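Local coordinates for uncharacterized protein (Bacteroides ovatus, PDB 4FS7) that is of unknown function but is probably an extracellular leucine-rich repeat protein that binds other proteins, at residues T300-G312 against L322-I334. Residues are numbered along the deposited sequence; the frame is centred on the assembly and turned at random.
Sequences TEVKLLDSVKFIG and LVSIDLPYLVEEI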
ATOM      1  N   THR A 300      22.541 -10.300   8.935  1.00 10.18           N
ATOM      2  CA  THR A 300      23.632 -11.029   9.567  1.00 10.14           C
ATOM      3  C   THR A 300      23.218 -12.367  10.148  1.00 10.68           C
ATOM      4  O   THR A 300      24.104 -13.154  10.522  1.00 14.23           O
ATOM      5  CB  THR A 300      24.336 -10.142  10.641  1.00 11.77           C
ATOM      6  OG1 THR A 300      23.348  -9.725  11.598  1.00 14.82           O
ATOM      7  CG2 THR A 300      25.055  -8.962  10.043  1.00 13.18           C
ATOM      8  N   GLU A 301      21.935 -12.705  10.226  1.00 10.93           N
ATOM      9  CA  GLU A 301      21.490 -14.005  10.690  1.00 12.12           C
ATOM     10  C   GLU A 301      20.365 -14.510   9.830  1.00 11.92           C
ATOM     11  O   GLU A 301      19.315 -13.855   9.728  1.00 12.61           O
ATOM     12  CB  GLU A 301      21.026 -13.990  12.136  0.50 16.17           C
ATOM     13  CG  GLU A 301      20.344 -15.295  12.532  0.50 20.80           C
ATOM     14  CD  GLU A 301      20.134 -15.430  14.005  0.50 25.48           C
ATOM     15  OE1 GLU A 301      21.149 -15.443  14.746  0.50 25.11           O
ATOM     16  OE2 GLU A 301      18.954 -15.534  14.412  0.50 30.22           O
ATOM     17  N   VAL A 302      20.580 -15.645   9.196  1.00 11.18           N
ATOM     18  CA  VAL A 302      19.584 -16.264   8.338  1.00 11.16           C
ATOM     19  C   VAL A 302      19.381 -17.707   8.725  1.00 13.08           C
ATOM     20  O   VAL A 302      20.316 -18.529   8.617  1.00 15.22           O
ATOM     21  CB  VAL A 302      19.968 -16.184   6.839  1.00 11.87           C
ATOM     22  CG1 VAL A 302      18.905 -16.881   5.994  1.00 13.33           C
ATOM     23  CG2 VAL A 302      20.200 -14.755   6.392  1.00 12.66           C
ATOM     24  N   LYS A 303      18.200 -18.005   9.255  1.00 10.53           N
ATOM     25  CA  LYS A 303      17.784 -19.363   9.549  1.00 10.39           C
ATOM     26  C   LYS A 303      16.846 -19.873   8.488  1.00 10.79           C
ATOM     27  O   LYS A 303      15.706 -19.418   8.397  1.00 12.75           O
ATOM     28  CB  LYS A 303      17.164 -19.456  10.945  1.00 12.66           C
ATOM     29  CG  LYS A 303      16.585 -20.856  11.240  1.00 16.55           C
ATOM     30  CD  LYS A 303      17.631 -21.908  11.351  1.00 19.94           C
ATOM     31  CE  LYS A 303      16.989 -23.318  11.469  1.00 23.05           C
ATOM     32  NZ  LYS A 303      18.039 -24.399  11.669  1.00 27.26           N
ATOM     33  N   LEU A 304      17.336 -20.778   7.657  1.00 11.72           N
ATOM     34  CA  LEU A 304      16.537 -21.501   6.669  1.00 11.38           C
ATOM     35  C   LEU A 304      16.091 -22.820   7.266  1.00 12.29           C
ATOM     36  O   LEU A 304      16.922 -23.633   7.646  1.00 13.10           O
ATOM     37  CB  LEU A 304      17.311 -21.744   5.363  1.00 11.86           C
ATOM     38  CG  LEU A 304      17.821 -20.489   4.672  1.00 12.42           C
ATOM     39  CD1 LEU A 304      18.612 -20.920   3.397  1.00 16.61           C
ATOM     40  CD2 LEU A 304      16.693 -19.473   4.358  1.00 14.50           C
ATOM     41  N   LEU A 305      14.788 -23.025   7.384  1.00 11.96           N
ATOM     42  CA  LEU A 305      14.258 -24.264   7.922  1.00 12.46           C
ATOM     43  C   LEU A 305      14.458 -25.434   6.951  1.00 12.64           C
ATOM     44  O   LEU A 305      14.750 -25.214   5.782  1.00 12.10           O
ATOM     45  CB  LEU A 305      12.791 -24.094   8.296  1.00 12.81           C
ATOM     46  CG  LEU A 305      12.534 -22.995   9.370  1.00 17.47           C
ATOM     47  CD1 LEU A 305      11.024 -22.855   9.598  1.00 19.99           C
ATOM     48  CD2 LEU A 305      13.287 -23.175  10.655  1.00 21.68           C
ATOM     49  N   ASP A 306      14.356 -26.670   7.459  1.00 13.48           N
ATOM     50  CA  ASP A 306      14.575 -27.870   6.679  1.00 13.35           C
ATOM     51  C   ASP A 306      13.624 -27.989   5.518  1.00 12.95           C
ATOM     52  O   ASP A 306      13.845 -28.781   4.605  1.00 14.34           O
ATOM     53  CB  ASP A 306      14.459 -29.112   7.562  1.00 15.51           C
ATOM     54  CG  ASP A 306      15.563 -29.266   8.572  1.00 19.15           C
ATOM     55  OD1 ASP A 306      16.597 -28.539   8.524  1.00 19.46           O
ATOM     56  OD2 ASP A 306      15.374 -30.181   9.427  1.00 21.61           O
ATOM     57  N   SER A 307      12.514 -27.264   5.579  1.00 13.27           N
ATOM     58  CA  SER A 307      11.534 -27.234   4.504  1.00 13.94           C
ATOM     59  C   SER A 307      12.011 -26.437   3.273  1.00 14.06           C
ATOM     60  O   SER A 307      11.384 -26.528   2.237  1.00 14.35           O
ATOM     61  CB  SER A 307      10.212 -26.649   5.026  1.00 13.77           C
ATOM     62  OG  SER A 307      10.428 -25.475   5.795  1.00 14.53           O
ATOM     63  N   VAL A 308      13.076 -25.639   3.372  1.00 12.86           N
ATOM     64  CA  VAL A 308      13.594 -24.834   2.251  1.00 11.59           C
ATOM     65  C   VAL A 308      14.419 -25.708   1.315  1.00 11.97           C
ATOM     66  O   VAL A 308      15.409 -26.325   1.718  1.00 13.45           O
ATOM     67  CB  VAL A 308      14.414 -23.638   2.742  1.00 11.54           C
ATOM     68  CG1 VAL A 308      14.925 -22.858   1.533  1.00 13.41           C
ATOM     69  CG2 VAL A 308      13.590 -22.779   3.703  1.00 13.65           C
ATOM     70  N   LYS A 309      14.060 -25.707   0.049  1.00 11.86           N
ATOM     71  CA  LYS A 309      14.735 -26.524  -0.944  1.00 12.30           C
ATOM     72  C   LYS A 309      15.318 -25.825  -2.149  1.00 12.06           C
ATOM     73  O   LYS A 309      16.125 -26.393  -2.869  1.00 12.46           O
ATOM     74  CB  LYS A 309      13.794 -27.632  -1.410  1.00 15.05           C
ATOM     75  CG  LYS A 309      13.422 -28.591  -0.224  1.00 21.24           C
ATOM     76  CD  LYS A 309      12.592 -29.795  -0.576  1.00 25.24           C
ATOM     77  CE  LYS A 309      12.119 -30.482   0.743  1.00 28.40           C
ATOM     78  NZ  LYS A 309      11.413 -31.763   0.493  1.00 31.09           N
ATOM     79  N   PHE A 310      14.938 -24.575  -2.374  1.00 12.25           N
ATOM     80  CA  PHE A 310      15.435 -23.801  -3.531  1.00 11.19           C
ATOM     81  C   PHE A 310      15.773 -22.396  -3.121  1.00 10.41           C
ATOM     82  O   PHE A 310      14.968 -21.723  -2.463  1.00 12.83           O
ATOM     83  CB  PHE A 310      14.402 -23.758  -4.647  1.00 11.74           C
ATOM     84  CG  PHE A 310      13.978 -25.120  -5.100  1.00 14.04           C
ATOM     85  CD1 PHE A 310      12.944 -25.819  -4.466  1.00 15.83           C
ATOM     86  CD2 PHE A 310      14.657 -25.755  -6.118  1.00 15.09           C
ATOM     87  CE1 PHE A 310      12.586 -27.113  -4.868  1.00 18.61           C
ATOM     88  CE2 PHE A 310      14.296 -27.021  -6.542  1.00 18.07           C
ATOM     89  CZ  PHE A 310      13.264 -27.708  -5.901  1.00 19.83           C
ATOM     90  N   ILE A 311      16.943 -21.915  -3.523  1.00  9.84           N
ATOM     91  CA  ILE A 311      17.354 -20.532  -3.299  1.00  9.32           C
ATOM     92  C   ILE A 311      17.335 -19.824  -4.661  1.00  9.49           C
ATOM     93  O   ILE A 311      18.105 -20.158  -5.558  1.00 10.12           O
ATOM     94  CB  ILE A 311      18.785 -20.393  -2.705  0.60 10.88           C
ATOM     95  CG1 ILE A 311      19.015 -21.349  -1.516  0.60 14.26           C
ATOM     96  CG2 ILE A 311      19.049 -18.902  -2.352  0.60 10.48           C
ATOM     97  CD1 ILE A 311      18.096 -21.055  -0.331  0.60 16.25           C
ATOM     98  N   GLY A 312      16.399 -18.890  -4.839  1.00  9.36           N
ATOM     99  CA  GLY A 312      16.180 -18.262  -6.078  1.00  9.90           C
ATOM    100  C   GLY A 312      17.272 -17.360  -6.572  1.00  8.78           C
ATOM    101  O   GLY A 312      18.117 -16.902  -5.816  1.00  9.26           O
ATOM    102  N   LEU A 322      26.574 -10.459   5.555  1.00  8.82           N
ATOM    103  CA  LEU A 322      26.293 -11.838   5.900  1.00  9.11           C
ATOM    104  C   LEU A 322      27.593 -12.654   5.872  1.00  9.81           C
ATOM    105  O   LEU A 322      28.244 -12.719   4.853  1.00 11.64           O
ATOM    106  CB  LEU A 322      25.322 -12.416   4.868  1.00 11.27           C
ATOM    107  CG  LEU A 322      24.830 -13.858   5.095  1.00 12.69           C
ATOM    108  CD1 LEU A 322      24.066 -13.955   6.475  1.00 14.97           C
ATOM    109  CD2 LEU A 322      24.001 -14.318   3.890  1.00 16.79           C
ATOM    110  N   VAL A 323      27.940 -13.265   6.999  1.00 10.44           N
ATOM    111  CA  VAL A 323      29.209 -13.981   7.163  1.00 11.18           C
ATOM    112  C   VAL A 323      29.009 -15.473   7.045  1.00 10.00           C
ATOM    113  O   VAL A 323      29.857 -16.201   6.482  1.00 10.57           O
ATOM    114  CB  VAL A 323      29.822 -13.626   8.545  1.00 11.54           C
ATOM    115  CG1 VAL A 323      30.980 -14.620   8.870  1.00 13.62           C
ATOM    116  CG2 VAL A 323      30.327 -12.237   8.503  1.00 13.30           C
ATOM    117  N   SER A 324      27.918 -15.977   7.597  1.00 11.45           N
ATOM    118  CA  SER A 324      27.620 -17.426   7.645  1.00 13.93           C
ATOM    119  C   SER A 324      26.206 -17.689   7.189  1.00 13.71           C
ATOM    120  O   SER A 324      25.280 -16.942   7.563  1.00 16.00           O
ATOM    121  CB  SER A 324      27.758 -17.969   9.074  1.00 17.75           C
ATOM    122  OG  SER A 324      29.028 -17.640   9.620  1.00 17.84           O
ATOM    123  N   ILE A 325      26.020 -18.791   6.486  1.00 12.88           N
ATOM    124  CA  ILE A 325      24.698 -19.323   6.260  1.00 13.31           C
ATOM    125  C   ILE A 325      24.755 -20.854   6.179  1.00 14.52           C
ATOM    126  O   ILE A 325      25.641 -21.441   5.525  1.00 14.17           O
ATOM    127  CB  ILE A 325      23.996 -18.684   5.065  1.00 13.63           C
ATOM    128  CG1 ILE A 325      22.491 -19.024   5.024  1.00 14.25           C
ATOM    129  CG2 ILE A 325      24.731 -19.093   3.748  1.00 14.99           C
ATOM    130  CD1 ILE A 325      21.715 -18.285   3.912  1.00 15.35           C
ATOM    131  N   ASP A 326      23.869 -21.462   6.951  1.00 14.83           N
ATOM    132  CA  ASP A 326      23.711 -22.916   6.995  1.00 14.66           C
ATOM    133  C   ASP A 326      22.613 -23.273   6.038  1.00 14.82           C
ATOM    134  O   ASP A 326      21.443 -22.956   6.260  1.00 17.67           O
ATOM    135  CB  ASP A 326      23.431 -23.337   8.439  1.00 16.81           C
ATOM    136  CG  ASP A 326      23.242 -24.838   8.625  1.00 22.54           C
ATOM    137  OD1 ASP A 326      23.754 -25.616   7.820  1.00 24.34           O
ATOM    138  OD2 ASP A 326      22.596 -25.217   9.630  1.00 30.61           O
ATOM    139  N   LEU A 327      22.977 -23.900   4.937  1.00 14.06           N
ATOM    140  CA  LEU A 327      22.003 -24.381   3.947  1.00 14.23           C
ATOM    141  C   LEU A 327      21.460 -25.695   4.468  1.00 15.56           C
ATOM    142  O   LEU A 327      22.239 -26.587   4.831  1.00 17.11           O
ATOM    143  CB  LEU A 327      22.643 -24.573   2.584  1.00 14.74           C
ATOM    144  CG  LEU A 327      23.148 -23.285   1.910  1.00 14.95           C
ATOM    145  CD1 LEU A 327      23.581 -23.632   0.474  1.00 14.54           C
ATOM    146  CD2 LEU A 327      22.128 -22.160   1.960  1.00 18.08           C
ATOM    147  N   PRO A 328      20.140 -25.837   4.517  1.00 13.44           N
ATOM    148  CA  PRO A 328      19.598 -27.033   5.136  1.00 14.45           C
ATOM    149  C   PRO A 328      19.726 -28.256   4.252  1.00 13.91           C
ATOM    150  O   PRO A 328      20.021 -28.191   3.034  1.00 14.01           O
ATOM    151  CB  PRO A 328      18.131 -26.660   5.408  1.00 15.83           C
ATOM    152  CG  PRO A 328      17.827 -25.629   4.394  1.00 16.88           C
ATOM    153  CD  PRO A 328      19.101 -24.829   4.265  1.00 14.94           C
ATOM    154  N   TYR A 329      19.474 -29.396   4.877  1.00 15.04           N
ATOM    155  CA  TYR A 329      19.967 -30.642   4.334  1.00 14.73           C
ATOM    156  C   TYR A 329      19.329 -31.179   3.076  1.00 14.71           C
ATOM    157  O   TYR A 329      19.841 -32.154   2.510  1.00 18.87           O
ATOM    158  CB  TYR A 329      20.029 -31.739   5.412  1.00 16.90           C
ATOM    159  CG  TYR A 329      18.718 -32.428   5.710  1.00 16.98           C
ATOM    160  CD1 TYR A 329      17.671 -31.755   6.297  1.00 16.75           C
ATOM    161  CD2 TYR A 329      18.522 -33.758   5.392  1.00 18.29           C
ATOM    162  CE1 TYR A 329      16.463 -32.375   6.551  1.00 19.37           C
ATOM    163  CE2 TYR A 329      17.289 -34.415   5.647  1.00 19.49           C
ATOM    164  CZ  TYR A 329      16.267 -33.721   6.261  1.00 17.42           C
ATOM    165  OH  TYR A 329      15.053 -34.332   6.520  1.00 20.95           O
ATOM    166  N   LEU A 330      18.235 -30.567   2.615  1.00 13.99           N
ATOM    167  CA  LEU A 330      17.559 -30.987   1.393  1.00 14.04           C
ATOM    168  C   LEU A 330      17.584 -29.905   0.282  1.00 13.34           C
ATOM    169  O   LEU A 330      16.864 -30.020  -0.714  1.00 14.99           O
ATOM    170  CB  LEU A 330      16.124 -31.440   1.708  1.00 16.34           C
ATOM    171  CG  LEU A 330      16.043 -32.668   2.614  1.00 17.62           C
ATOM    172  CD1 LEU A 330      14.601 -32.846   3.090  1.00 19.92           C
ATOM    173  CD2 LEU A 330      16.512 -33.909   1.832  1.00 21.46           C
ATOM    174  N   VAL A 331      18.394 -28.875   0.441  1.00 12.27           N
ATOM    175  CA  VAL A 331      18.504 -27.857  -0.631  1.00 10.51           C
ATOM    176  C   VAL A 331      18.965 -28.496  -1.940  1.00 10.94           C
ATOM    177  O   VAL A 331      19.963 -29.220  -1.968  1.00 12.04           O
ATOM    178  CB  VAL A 331      19.374 -26.696  -0.194  1.00 11.19           C
ATOM    179  CG1 VAL A 331      19.578 -25.701  -1.401  1.00 14.88           C
ATOM    180  CG2 VAL A 331      18.762 -25.895   0.936  1.00 15.36           C
ATOM    181  N   GLU A 332      18.226 -28.210  -3.002  1.00 10.53           N
ATOM    182  CA  GLU A 332      18.489 -28.788  -4.320  1.00 10.40           C
ATOM    183  C   GLU A 332      19.180 -27.846  -5.301  1.00  9.33           C
ATOM    184  O   GLU A 332      19.919 -28.312  -6.164  1.00 10.57           O
ATOM    185  CB  GLU A 332      17.188 -29.257  -4.966  1.00 13.76           C
ATOM    186  CG  GLU A 332      16.478 -30.369  -4.155  1.00 15.91           C
ATOM    187  CD  GLU A 332      15.271 -30.971  -4.840  1.00 18.82           C
ATOM    188  OE1 GLU A 332      15.096 -30.851  -6.081  1.00 18.88           O
ATOM    189  OE2 GLU A 332      14.503 -31.623  -4.097  1.00 23.15           O
ATOM    190  N   GLU A 333      18.884 -26.564  -5.242  1.00  8.94           N
ATOM    191  CA  GLU A 333      19.369 -25.592  -6.231  0.50  8.54           C
ATOM    192  C   GLU A 333      19.694 -24.278  -5.563  1.00  8.54           C
ATOM    193  O   GLU A 333      18.920 -23.817  -4.699  1.00  9.25           O
ATOM    194  CB  GLU A 333      18.314 -25.322  -7.324  0.50  9.54           C
ATOM    195  CG  GLU A 333      17.781 -26.595  -8.003  0.50  8.15           C
ATOM    196  CD  GLU A 333      16.742 -26.364  -9.100  0.50  9.84           C
ATOM    197  OE1 GLU A 333      16.589 -25.228  -9.601  0.50 12.64           O
ATOM    198  OE2 GLU A 333      16.062 -27.346  -9.476  0.50 13.68           O
ATOM    199  N   ILE A 334      20.795 -23.682  -6.008  1.00  8.89           N
ATOM    200  CA  ILE A 334      21.167 -22.315  -5.710  1.00  9.88           C
ATOM    201  C   ILE A 334      21.153 -21.564  -7.035  1.00  9.13           C
ATOM    202  O   ILE A 334      21.794 -22.004  -7.977  1.00  9.53           O
ATOM    203  CB  ILE A 334      22.647 -22.228  -5.077  1.00 10.57           C
ATOM    204  CG1 ILE A 334      22.676 -22.927  -3.703  1.00 13.47           C
ATOM    205  CG2 ILE A 334      23.133 -20.795  -4.976  1.00 12.38           C
ATOM    206  CD1 ILE A 334      24.110 -23.190  -3.136  1.00 13.74           C
TER
HETATM  207  O   HOH W   1      26.399 -14.136   9.421  1.00 23.07           O
HETATM  208  O   HOH W   2      23.263 -16.850   9.376  1.00 16.49           O
HETATM  209  O   HOH W   3      22.679 -19.895   9.205  1.00 17.61           O
HETATM  210  O   HOH W   4      20.163 -21.407   7.924  1.00 21.30           O
HETATM  211  O   HOH W   5      16.310 -28.487   3.264  1.00 13.64           O
HETATM  212  O   HOH W   6      19.200 -29.128   7.824  1.00 22.41           O
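L322 meets V302 at the start of the contact: its CD1 lies 3.9 Å from V302 CG2, and the two side chains cross at about a right angle. CG of L322 stands anti to the backbone N (chi1 -177°), which brings CD1 close to V302 of residues 300-312. From V323 to D326 the two backbones do not bond directly. Waters bridge them instead: one links T300 O to V323 N, another V302 N to S324 O, and a third V302 O to D326 N. Beside these waters, I325 CD1 packs 3.8 Å from V302 CG1. The side chains of L327 and L304 lie alongside each other, pointing the same way. P328 sets its CD 3.7 Å from L304 CB and its CG 3.4 Å from L305 O. Its type I turn, P328-V331, lies next to the type I turn L305-V308, one coil earlier. The Y329 ring has D306 CB at its edge, and L330 CG lies over one face. A water joins L330 N to both D306 O and V308 O. Direct bonding begins with E332, whose N donates to K309 O (2.8 Å, nearly straight at 175°). E333 lays its carboxylate at the edge of the F310 ring, with OE2 3.4 Å from CE2, while E332 OE1 approaches F310 CZ. Both carboxylates also form salt bridges with R355. An alanine in place of F310 would probably open a gap beside E332 and E333, leaving R355 to hold their carboxylates. I311 N donates to E333 O (3.0 Å), and I311 pairs in parallel with I334. Such in-register stacking of successive coils is characteristic of the BspA-type leucine-rich repeat solenoid.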